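Local coordinates for hypothetical protein SA0798 (PDB 1XG8), which is of unknown function but has a thioredoxin-like fold and belongs to the DUF1462 family of the thioredoxin clan, at residues 67-70 with 71-74; 36-39 with 40-44; 96-99 with 100-104. All coordinates share one frame; numbering follows the deposited sequence.

Contact 1 of 3, residues 67-70 with 71-74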
ATOM      1  N   LEU A  67      -2.905   8.297  10.226  1.00 34.10           N
ATOM      2  CA  LEU A  67      -3.958   9.284  10.346  1.00 34.80           C
ATOM      3  C   LEU A  67      -3.942  10.246   9.164  1.00 33.34           C
ATOM      4  O   LEU A  67      -4.990  10.652   8.671  1.00 32.33           O
ATOM      5  CB  LEU A  67      -3.801  10.032  11.676  1.00 36.08           C
ATOM      6  CG  LEU A  67      -4.969  10.946  12.035  1.00 37.12           C
ATOM      7  CD1 LEU A  67      -4.820  12.261  11.297  1.00 39.54           C
ATOM      8  CD2 LEU A  67      -6.297  10.264  11.678  1.00 36.85           C
ATOM      9  N   GLN A  68      -2.747  10.593   8.705  1.00 33.57           N
ATOM     10  CA  GLN A  68      -2.587  11.498   7.578  1.00 33.70           C
ATOM     11  C   GLN A  68      -3.194  10.963   6.285  1.00 32.62           C
ATOM     12  O   GLN A  68      -3.839  11.710   5.549  1.00 32.41           O
ATOM     13  CB  GLN A  68      -1.110  11.802   7.362  1.00 36.76           C
ATOM     14  CG  GLN A  68      -0.798  12.407   6.006  1.00 41.83           C
ATOM     15  CD  GLN A  68       0.565  13.063   5.981  1.00 45.10           C
ATOM     16  OE1 GLN A  68       0.761  14.126   6.584  1.00 46.15           O
ATOM     17  NE2 GLN A  68       1.524  12.427   5.302  1.00 44.72           N
ATOM     18  N   PHE A  69      -2.978   9.681   5.997  1.00 29.79           N
ATOM     19  CA  PHE A  69      -3.536   9.076   4.784  1.00 28.60           C
ATOM     20  C   PHE A  69      -5.034   8.790   4.940  1.00 28.75           C
ATOM     21  O   PHE A  69      -5.824   9.005   4.010  1.00 27.81           O
ATOM     22  CB  PHE A  69      -2.800   7.779   4.451  1.00 27.06           C
ATOM     23  CG  PHE A  69      -1.439   7.992   3.871  1.00 25.60           C
ATOM     24  CD1 PHE A  69      -1.292   8.593   2.624  1.00 24.16           C
ATOM     25  CD2 PHE A  69      -0.305   7.581   4.558  1.00 24.56           C
ATOM     26  CE1 PHE A  69      -0.039   8.778   2.069  1.00 23.53           C
ATOM     27  CE2 PHE A  69       0.957   7.761   4.012  1.00 24.35           C
ATOM     28  CZ  PHE A  69       1.091   8.361   2.763  1.00 24.07           C
ATOM     29  N   ILE A  70      -5.409   8.301   6.122  1.00 28.22           N
ATOM     30  CA  ILE A  70      -6.800   7.990   6.423  1.00 29.01           C
ATOM     31  C   ILE A  70      -7.659   9.238   6.245  1.00 30.98           C
ATOM     32  O   ILE A  70      -8.815   9.156   5.836  1.00 30.67           O
ATOM     33  CB  ILE A  70      -6.949   7.476   7.860  1.00 27.26           C
ATOM     34  CG1 ILE A  70      -6.176   6.164   8.018  1.00 24.33           C
ATOM     35  CG2 ILE A  70      -8.427   7.286   8.188  1.00 27.44           C
ATOM     36  CD1 ILE A  70      -6.215   5.579   9.410  1.00 22.55           C
ATOM     37  N   GLU A  71      -7.076  10.395   6.546  1.00 33.09           N
ATOM     38  CA  GLU A  71      -7.771  11.668   6.413  1.00 35.13           C
ATOM     39  C   GLU A  71      -8.084  11.964   4.940  1.00 34.18           C
ATOM     40  O   GLU A  71      -9.201  12.362   4.595  1.00 33.09           O
ATOM     41  CB  GLU A  71      -6.908  12.799   6.995  1.00 39.13           C
ATOM     42  CG  GLU A  71      -6.645  12.713   8.507  1.00 45.35           C
ATOM     43  CD  GLU A  71      -7.627  13.530   9.362  1.00 50.85           C
ATOM     44  OE1 GLU A  71      -7.527  13.469  10.614  1.00 52.21           O
ATOM     45  OE2 GLU A  71      -8.493  14.237   8.792  1.00 52.91           O
ATOM     46  N   ARG A  72      -7.097  11.755   4.074  1.00 33.42           N
ATOM     47  CA  ARG A  72      -7.262  12.014   2.642  1.00 32.40           C
ATOM     48  C   ARG A  72      -8.289  11.079   2.025  1.00 30.81           C
ATOM     49  O   ARG A  72      -8.977  11.433   1.071  1.00 29.19           O
ATOM     50  CB  ARG A  72      -5.924  11.841   1.936  1.00 33.15           C
ATOM     51  CG  ARG A  72      -4.778  12.187   2.839  1.00 35.79           C
ATOM     52  CD  ARG A  72      -3.457  12.125   2.124  1.00 38.10           C
ATOM     53  NE  ARG A  72      -3.380  13.124   1.071  1.00 38.50           N
ATOM     54  CZ  ARG A  72      -2.252  13.454   0.460  1.00 38.77           C
ATOM     55  NH1 ARG A  72      -1.126  12.852   0.813  1.00 39.10           N
ATOM     56  NH2 ARG A  72      -2.249  14.381  -0.489  1.00 39.34           N
ATOM     57  N   ILE A  73      -8.371   9.869   2.564  1.00 31.02           N
ATOM     58  CA  ILE A  73      -9.326   8.901   2.067  1.00 30.13           C
ATOM     59  C   ILE A  73     -10.710   9.345   2.521  1.00 30.63           C
ATOM     60  O   ILE A  73     -11.653   9.386   1.728  1.00 31.40           O
ATOM     61  CB  ILE A  73      -9.050   7.493   2.627  1.00 28.51           C
ATOM     62  CG1 ILE A  73      -7.672   7.002   2.174  1.00 27.14           C
ATOM     63  CG2 ILE A  73     -10.154   6.537   2.174  1.00 29.04           C
ATOM     64  CD1 ILE A  73      -7.314   5.599   2.667  1.00 23.03           C
ATOM     65  N   GLU A  74     -10.819   9.701   3.799  1.00 30.33           N
ATOM     66  CA  GLU A  74     -12.093  10.122   4.366  1.00 32.17           C
ATOM     67  C   GLU A  74     -12.651  11.378   3.714  1.00 32.80           C
ATOM     68  O   GLU A  74     -13.856  11.614   3.737  1.00 32.89           O
ATOM     69  CB  GLU A  74     -11.954  10.315   5.876  1.00 32.59           C
ATOM     70  CG  GLU A  74     -11.562   9.032   6.631  1.00 36.23           C
ATOM     71  CD  GLU A  74     -12.725   8.060   6.862  1.00 34.97           C
ATOM     72  OE1 GLU A  74     -13.615   7.966   5.993  1.00 38.07           O
ATOM     73  OE2 GLU A  74     -12.737   7.374   7.905  1.00 33.94           O
TER
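Phe69 and Arg72 lie side by side on helix 64-74 and point the same way. The phenyl and guanidinium planes are turned only 19° from each other. The touch is made lower down, where Arg72 CD comes obliquely to the ring and stands 4.2 Å from Phe69 CD1. The arginine chain is straight as far as CD. The bend at chi3 (64°) then turns its end toward Glu77, which follows the helix in the chain, and NH2 makes a salt bridge with it. The backbone of Arg72 is also hydrogen-bonded to Leu78.

Phe69 itself faces inward. Its CG sits beside the backbone N, anti to the carbonyl carbon (chi1 -75°), and the ring rests on Leu82 and Thr84 of strand 82-85. Ile73 lies one turn further on and also packs on Leu82. Its CG1 passes 3.3 Å from Phe69 O. The same carbonyl accepts the amide of Ile73, with N to O at 3.1 Å and the donor in the carbonyl plane. Ile70 completes the buried side and meets Tyr13 of strand 8-14. Helix 64-74 thus covers the sheet with Phe69, Ile70 and Ile73, as a helix does in the thioredoxin-like fold, where helices pack on a central mixed sheet.

Toward solvent, Glu71 and Glu74 lie along the apolar side chains of Leu67 and Ile70. The end of Glu71 is modelled against the leucine methyls, but its CG is too close to Leu67 O, and the place of this chain is doubtful. Glu74 runs alongside Ile70, pointing the same way, and its CG is doubtful for the same reason. On its inner side Ile70 also touches Leu62, in the loop before the helix.

Contact 2 of 3, residues 36-39 with 40-44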
ATOM      1  N   GLN A  36       1.490  -9.371  -0.732  1.00 32.12           N
ATOM      2  CA  GLN A  36       2.470 -10.163  -0.011  1.00 32.30           C
ATOM      3  C   GLN A  36       3.224 -11.182  -0.861  1.00 33.25           C
ATOM      4  O   GLN A  36       4.452 -11.180  -0.874  1.00 35.07           O
ATOM      5  CB  GLN A  36       1.804 -10.826   1.204  1.00 33.01           C
ATOM      6  CG  GLN A  36       1.664  -9.864   2.389  1.00 34.83           C
ATOM      7  CD  GLN A  36       0.485 -10.160   3.302  1.00 36.56           C
ATOM      8  OE1 GLN A  36      -0.660 -10.173   2.865  1.00 38.91           O
ATOM      9  NE2 GLN A  36       0.761 -10.379   4.582  1.00 36.77           N
ATOM     10  N   PRO A  37       2.516 -12.058  -1.594  1.00 33.57           N
ATOM     11  CA  PRO A  37       3.222 -13.047  -2.418  1.00 33.03           C
ATOM     12  C   PRO A  37       3.958 -12.376  -3.559  1.00 32.52           C
ATOM     13  O   PRO A  37       5.073 -12.742  -3.889  1.00 33.44           O
ATOM     14  CB  PRO A  37       2.101 -13.949  -2.925  1.00 32.46           C
ATOM     15  CG  PRO A  37       1.063 -13.826  -1.877  1.00 32.56           C
ATOM     16  CD  PRO A  37       1.075 -12.344  -1.586  1.00 33.09           C
ATOM     17  N   LEU A  38       3.307 -11.393  -4.164  1.00 33.04           N
ATOM     18  CA  LEU A  38       3.884 -10.646  -5.271  1.00 31.97           C
ATOM     19  C   LEU A  38       5.310 -10.191  -4.964  1.00 32.77           C
ATOM     20  O   LEU A  38       6.244 -10.505  -5.692  1.00 31.43           O
ATOM     21  CB  LEU A  38       3.024  -9.417  -5.559  1.00 32.23           C
ATOM     22  CG  LEU A  38       3.471  -8.500  -6.697  1.00 30.98           C
ATOM     23  CD1 LEU A  38       3.251  -9.206  -8.026  1.00 31.02           C
ATOM     24  CD2 LEU A  38       2.691  -7.190  -6.644  1.00 31.61           C
ATOM     25  N   LEU A  39       5.468  -9.445  -3.879  1.00 33.42           N
ATOM     26  CA  LEU A  39       6.772  -8.923  -3.505  1.00 33.50           C
ATOM     27  C   LEU A  39       7.754 -10.006  -3.083  1.00 35.68           C
ATOM     28  O   LEU A  39       8.946  -9.923  -3.395  1.00 36.52           O
ATOM     29  CB  LEU A  39       6.615  -7.894  -2.391  1.00 30.00           C
ATOM     30  CG  LEU A  39       5.661  -6.752  -2.722  1.00 27.12           C
ATOM     31  CD1 LEU A  39       5.719  -5.733  -1.604  1.00 25.50           C
ATOM     32  CD2 LEU A  39       6.039  -6.119  -4.051  1.00 24.12           C
ATOM     33  N   LYS A  40       7.259 -11.016  -2.373  1.00 37.44           N
ATOM     34  CA  LYS A  40       8.109 -12.116  -1.930  1.00 39.64           C
ATOM     35  C   LYS A  40       8.722 -12.828  -3.135  1.00 39.39           C
ATOM     36  O   LYS A  40       9.809 -13.403  -3.053  1.00 39.20           O
ATOM     37  CB  LYS A  40       7.294 -13.119  -1.111  1.00 43.18           C
ATOM     38  CG  LYS A  40       8.045 -14.417  -0.811  1.00 47.37           C
ATOM     39  CD  LYS A  40       7.160 -15.449  -0.122  1.00 50.91           C
ATOM     40  CE  LYS A  40       5.940 -15.792  -0.966  1.00 53.13           C
ATOM     41  NZ  LYS A  40       6.327 -16.225  -2.341  1.00 54.89           N
ATOM     42  N   ARG A  41       8.019 -12.769  -4.260  1.00 38.68           N
ATOM     43  CA  ARG A  41       8.459 -13.416  -5.486  1.00 38.79           C
ATOM     44  C   ARG A  41       9.353 -12.550  -6.375  1.00 38.24           C
ATOM     45  O   ARG A  41      10.363 -13.020  -6.892  1.00 37.81           O
ATOM     46  CB  ARG A  41       7.230 -13.881  -6.266  1.00 39.86           C
ATOM     47  CG  ARG A  41       7.495 -14.376  -7.673  1.00 42.46           C
ATOM     48  CD  ARG A  41       6.260 -15.087  -8.194  1.00 45.04           C
ATOM     49  NE  ARG A  41       5.049 -14.283  -8.032  1.00 47.58           N
ATOM     50  CZ  ARG A  41       3.895 -14.748  -7.555  1.00 49.25           C
ATOM     51  NH1 ARG A  41       3.787 -16.019  -7.186  1.00 49.93           N
ATOM     52  NH2 ARG A  41       2.843 -13.943  -7.450  1.00 49.07           N
ATOM     53  N   LYS A  42       8.985 -11.287  -6.548  1.00 37.49           N
ATOM     54  CA  LYS A  42       9.758 -10.383  -7.388  1.00 35.82           C
ATOM     55  C   LYS A  42      10.966  -9.781  -6.682  1.00 34.00           C
ATOM     56  O   LYS A  42      11.967  -9.470  -7.329  1.00 33.16           O
ATOM     57  CB  LYS A  42       8.851  -9.276  -7.922  1.00 37.90           C
ATOM     58  CG  LYS A  42       7.723  -9.812  -8.785  1.00 39.63           C
ATOM     59  CD  LYS A  42       6.864  -8.700  -9.335  1.00 41.67           C
ATOM     60  CE  LYS A  42       6.052  -9.191 -10.520  1.00 43.32           C
ATOM     61  NZ  LYS A  42       6.929  -9.545 -11.672  1.00 44.18           N
ATOM     62  N   TYR A  43      10.877  -9.615  -5.363  1.00 31.72           N
ATOM     63  CA  TYR A  43      11.993  -9.063  -4.601  1.00 30.38           C
ATOM     64  C   TYR A  43      12.312  -9.959  -3.415  1.00 29.43           C
ATOM     65  O   TYR A  43      12.125  -9.582  -2.258  1.00 28.41           O
ATOM     66  CB  TYR A  43      11.673  -7.645  -4.137  1.00 30.52           C
ATOM     67  CG  TYR A  43      11.229  -6.751  -5.273  1.00 30.54           C
ATOM     68  CD1 TYR A  43       9.872  -6.607  -5.580  1.00 29.51           C
ATOM     69  CD2 TYR A  43      12.163  -6.089  -6.077  1.00 29.57           C
ATOM     70  CE1 TYR A  43       9.454  -5.831  -6.653  1.00 26.71           C
ATOM     71  CE2 TYR A  43      11.753  -5.308  -7.161  1.00 28.74           C
ATOM     72  CZ  TYR A  43      10.393  -5.187  -7.439  1.00 27.99           C
ATOM     73  OH  TYR A  43       9.968  -4.435  -8.504  1.00 27.21           O
ATOM     74  N   PRO A  44      12.829 -11.162  -3.703  1.00 29.43           N
ATOM     75  CA  PRO A  44      13.217 -12.215  -2.761  1.00 28.63           C
ATOM     76  C   PRO A  44      14.193 -11.760  -1.694  1.00 28.39           C
ATOM     77  O   PRO A  44      14.120 -12.206  -0.550  1.00 27.86           O
ATOM     78  CB  PRO A  44      13.849 -13.270  -3.662  1.00 28.34           C
ATOM     79  CG  PRO A  44      13.227 -13.018  -4.988  1.00 29.54           C
ATOM     80  CD  PRO A  44      13.236 -11.535  -5.067  1.00 30.10           C
TER
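Leu39 and Tyr43 meet one turn apart, where helix 28-42 ends. Both keep CG beside the backbone N and anti to the carbonyl carbon, with chi1 -55° in the leucine and -52° in the tyrosine. The two side chains cross at an angle. The touch is a loose one, 4.2 Å from Leu39 CD2 to Tyr43 CD1. Leu39 O lies at the ring edge, near the ring plane. It also accepts the amide of Tyr43, with N to O at 2.8 Å, so the same residue pair is joined by backbone and side chain. Tyr43 is the first residue to leave helical geometry. Its hydroxyl is hydrogen-bonded to Asp105 of helix 97-110.

Leu38 differs, with CG anti to the backbone N (chi1 -180°). Its CD1 lies against the aliphatic part of Lys42, 3.8 Å from CE. The lysine is extended as far as CE and turns at its last torsion, which leads the ammonium away from the leucine.

Lys40 reaches back to Pro37. It bends twice near its end, and its CE comes to 4.1 Å from Pro37 CA. Arg41 bends at chi3, and its guanidinium turns back along the helix. Its NH2 comes obliquely to Leu38 CA, while Pro37 O stands off one face, toward the rim. That oxygen lies well above the plane and accepts the backbone amide of Arg41 at 3.0 Å from N. Proline has no amide hydrogen, and the helix is kinked at Pro37.

Leu39 also packs on Phe48 and Tyr50 of strand 48-54. Helix 28-42 is the crossover helix between strands 8-14 and 48-54. This beta-alpha-beta unit opens the thioredoxin-like fold.

Contact 3 of 3, residues 96-99 with 100-104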
ATOM      1  N   GLN A  96      -2.335  -0.957 -10.356  1.00 22.05           N
ATOM      2  CA  GLN A  96      -1.634  -1.776 -11.334  1.00 22.63           C
ATOM      3  C   GLN A  96      -0.353  -2.320 -10.737  1.00 21.82           C
ATOM      4  O   GLN A  96       0.305  -1.660  -9.935  1.00 20.50           O
ATOM      5  CB  GLN A  96      -1.284  -0.973 -12.584  1.00 24.90           C
ATOM      6  CG  GLN A  96      -2.428  -0.773 -13.557  1.00 29.49           C
ATOM      7  CD  GLN A  96      -1.971  -0.098 -14.837  1.00 31.51           C
ATOM      8  OE1 GLN A  96      -0.982  -0.505 -15.439  1.00 34.84           O
ATOM      9  NE2 GLN A  96      -2.691   0.932 -15.260  1.00 33.31           N
ATOM     10  N   THR A  97      -0.010  -3.532 -11.150  1.00 22.10           N
ATOM     11  CA  THR A  97       1.182  -4.221 -10.696  1.00 23.92           C
ATOM     12  C   THR A  97       2.442  -3.408 -10.989  1.00 24.39           C
ATOM     13  O   THR A  97       3.361  -3.376 -10.178  1.00 24.45           O
ATOM     14  CB  THR A  97       1.299  -5.567 -11.401  1.00 23.34           C
ATOM     15  OG1 THR A  97       0.009  -6.182 -11.447  1.00 23.68           O
ATOM     16  CG2 THR A  97       2.253  -6.472 -10.657  1.00 24.14           C
ATOM     17  N   LYS A  98       2.476  -2.766 -12.155  1.00 24.94           N
ATOM     18  CA  LYS A  98       3.617  -1.951 -12.558  1.00 26.47           C
ATOM     19  C   LYS A  98       3.850  -0.785 -11.610  1.00 26.93           C
ATOM     20  O   LYS A  98       4.993  -0.389 -11.392  1.00 29.05           O
ATOM     21  CB  LYS A  98       3.422  -1.421 -13.976  1.00 27.54           C
ATOM     22  CG  LYS A  98       3.556  -2.488 -15.048  1.00 33.04           C
ATOM     23  CD  LYS A  98       4.951  -3.116 -15.048  1.00 36.65           C
ATOM     24  CE  LYS A  98       5.028  -4.305 -16.002  1.00 38.48           C
ATOM     25  NZ  LYS A  98       4.664  -3.925 -17.391  1.00 41.27           N
ATOM     26  N   GLN A  99       2.775  -0.228 -11.057  1.00 25.99           N
ATOM     27  CA  GLN A  99       2.896   0.881 -10.111  1.00 27.10           C
ATOM     28  C   GLN A  99       3.697   0.424  -8.894  1.00 26.58           C
ATOM     29  O   GLN A  99       4.546   1.156  -8.380  1.00 27.74           O
ATOM     30  CB  GLN A  99       1.530   1.342  -9.619  1.00 26.64           C
ATOM     31  CG  GLN A  99       0.594   1.812 -10.685  1.00 31.62           C
ATOM     32  CD  GLN A  99      -0.607   2.500 -10.086  1.00 34.06           C
ATOM     33  OE1 GLN A  99      -0.476   3.575  -9.488  1.00 37.66           O
ATOM     34  NE2 GLN A  99      -1.782   1.884 -10.220  1.00 32.76           N
ATOM     35  N   ILE A 100       3.401  -0.786  -8.429  1.00 24.10           N
ATOM     36  CA  ILE A 100       4.094  -1.345  -7.291  1.00 23.42           C
ATOM     37  C   ILE A 100       5.546  -1.651  -7.653  1.00 23.47           C
ATOM     38  O   ILE A 100       6.464  -1.271  -6.927  1.00 24.57           O
ATOM     39  CB  ILE A 100       3.448  -2.662  -6.809  1.00 22.41           C
ATOM     40  CG1 ILE A 100       1.940  -2.482  -6.617  1.00 21.07           C
ATOM     41  CG2 ILE A 100       4.116  -3.108  -5.512  1.00 20.38           C
ATOM     42  CD1 ILE A 100       1.579  -1.364  -5.715  1.00 19.67           C
ATOM     43  N   THR A 101       5.764  -2.328  -8.776  1.00 21.89           N
ATOM     44  CA  THR A 101       7.124  -2.686  -9.164  1.00 20.96           C
ATOM     45  C   THR A 101       7.994  -1.501  -9.564  1.00 20.19           C
ATOM     46  O   THR A 101       9.154  -1.406  -9.151  1.00 19.88           O
ATOM     47  CB  THR A 101       7.134  -3.744 -10.304  1.00 20.75           C
ATOM     48  OG1 THR A 101       6.416  -3.249 -11.441  1.00 20.76           O
ATOM     49  CG2 THR A 101       6.508  -5.042  -9.814  1.00 20.22           C
ATOM     50  N   ARG A 102       7.445  -0.592 -10.355  1.00 18.30           N
ATOM     51  CA  ARG A 102       8.230   0.555 -10.768  1.00 18.94           C
ATOM     52  C   ARG A 102       8.616   1.439  -9.591  1.00 18.35           C
ATOM     53  O   ARG A 102       9.649   2.095  -9.620  1.00 18.81           O
ATOM     54  CB  ARG A 102       7.477   1.358 -11.829  1.00 19.81           C
ATOM     55  CG  ARG A 102       7.404   0.635 -13.163  1.00 20.12           C
ATOM     56  CD  ARG A 102       6.662   1.431 -14.214  1.00 22.90           C
ATOM     57  NE  ARG A 102       6.598   0.694 -15.474  1.00 27.16           N
ATOM     58  CZ  ARG A 102       6.036   1.151 -16.590  1.00 29.88           C
ATOM     59  NH1 ARG A 102       5.479   2.355 -16.617  1.00 32.15           N
ATOM     60  NH2 ARG A 102       6.039   0.405 -17.689  1.00 30.53           N
ATOM     61  N   PHE A 103       7.788   1.458  -8.555  1.00 19.38           N
ATOM     62  CA  PHE A 103       8.082   2.263  -7.372  1.00 18.44           C
ATOM     63  C   PHE A 103       9.306   1.676  -6.656  1.00 17.62           C
ATOM     64  O   PHE A 103      10.203   2.402  -6.243  1.00 16.87           O
ATOM     65  CB  PHE A 103       6.886   2.276  -6.417  1.00 19.55           C
ATOM     66  CG  PHE A 103       7.095   3.128  -5.191  1.00 20.48           C
ATOM     67  CD1 PHE A 103       6.837   4.495  -5.226  1.00 20.65           C
ATOM     68  CD2 PHE A 103       7.568   2.565  -4.001  1.00 20.74           C
ATOM     69  CE1 PHE A 103       7.045   5.296  -4.091  1.00 20.56           C
ATOM     70  CE2 PHE A 103       7.780   3.357  -2.859  1.00 20.86           C
ATOM     71  CZ  PHE A 103       7.516   4.728  -2.906  1.00 20.47           C
ATOM     72  N   ILE A 104       9.337   0.356  -6.513  1.00 18.35           N
ATOM     73  CA  ILE A 104      10.456  -0.309  -5.859  1.00 18.52           C
ATOM     74  C   ILE A 104      11.687  -0.312  -6.764  1.00 20.85           C
ATOM     75  O   ILE A 104      12.785   0.057  -6.330  1.00 21.87           O
ATOM     76  CB  ILE A 104      10.093  -1.761  -5.483  1.00 17.60           C
ATOM     77  CG1 ILE A 104       9.018  -1.753  -4.400  1.00 15.68           C
ATOM     78  CG2 ILE A 104      11.330  -2.512  -4.987  1.00 15.75           C
ATOM     79  CD1 ILE A 104       8.518  -3.128  -4.057  1.00 19.31           C
TER
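Lys98 O accepts the backbone amide of Arg102 at 2.7 Å from N, and Thr101 OG1 stands 3.2 Å from the same oxygen. The hydrogen bond from Arg102 is close to straight, with 162° at the hydrogen. The donor is tilted out of the carbonyl plane. Whether the threonine hydroxyl gives its proton here is not settled. Its chi1 of 58° sets OG1 between the backbone N and the carbonyl carbon, and leaves CG2 on the side of Thr97 O, 3.6 Å away.

Lys98 CB lies over one face of the Arg102 guanidinium, 4.1 Å from NE. The arginine is extended from CG to NE, while the lysine bends at chi2. Their ends come near, with Lys98 NZ 4.6 Å from Arg102 NH2.

These residues form the first two turns of helix 97-110, with Gln96 at the N-cap position. Ile100 faces inward onto Val90 and Ile83 of the sheet and onto Leu39 of helix 28-42. On the exposed side the two like charges probably repel each other somewhat. What joins Lys98 and Arg102 is the backbone bond and the lysine CB over the guanidinium.

How the contacts relate
All three contacts are short pieces of helix with a buried apolar side and an exposed polar one; contact 2 takes in the end of its helix. Contacts 2 and 3 belong together. Their centres are about 12 Å apart, and helix 28-42 and the residue after it meet helix 97-110 through Leu39 on Ile100, Lys42 on Thr101 and Tyr43 on Ile104. Contact 1 stands on the opposite side of the chain's centre, about 27 Å from contact 2 and 22 Å from contact 3, centre to centre. Contact 1 carries two glutamates and an arginine paired with Glu77. The exposed charges of contacts 2 and 3 are lysines and arginines. Contacts 1 and 3 both pack on strand 82-85; contact 2 packs on strand 48-54.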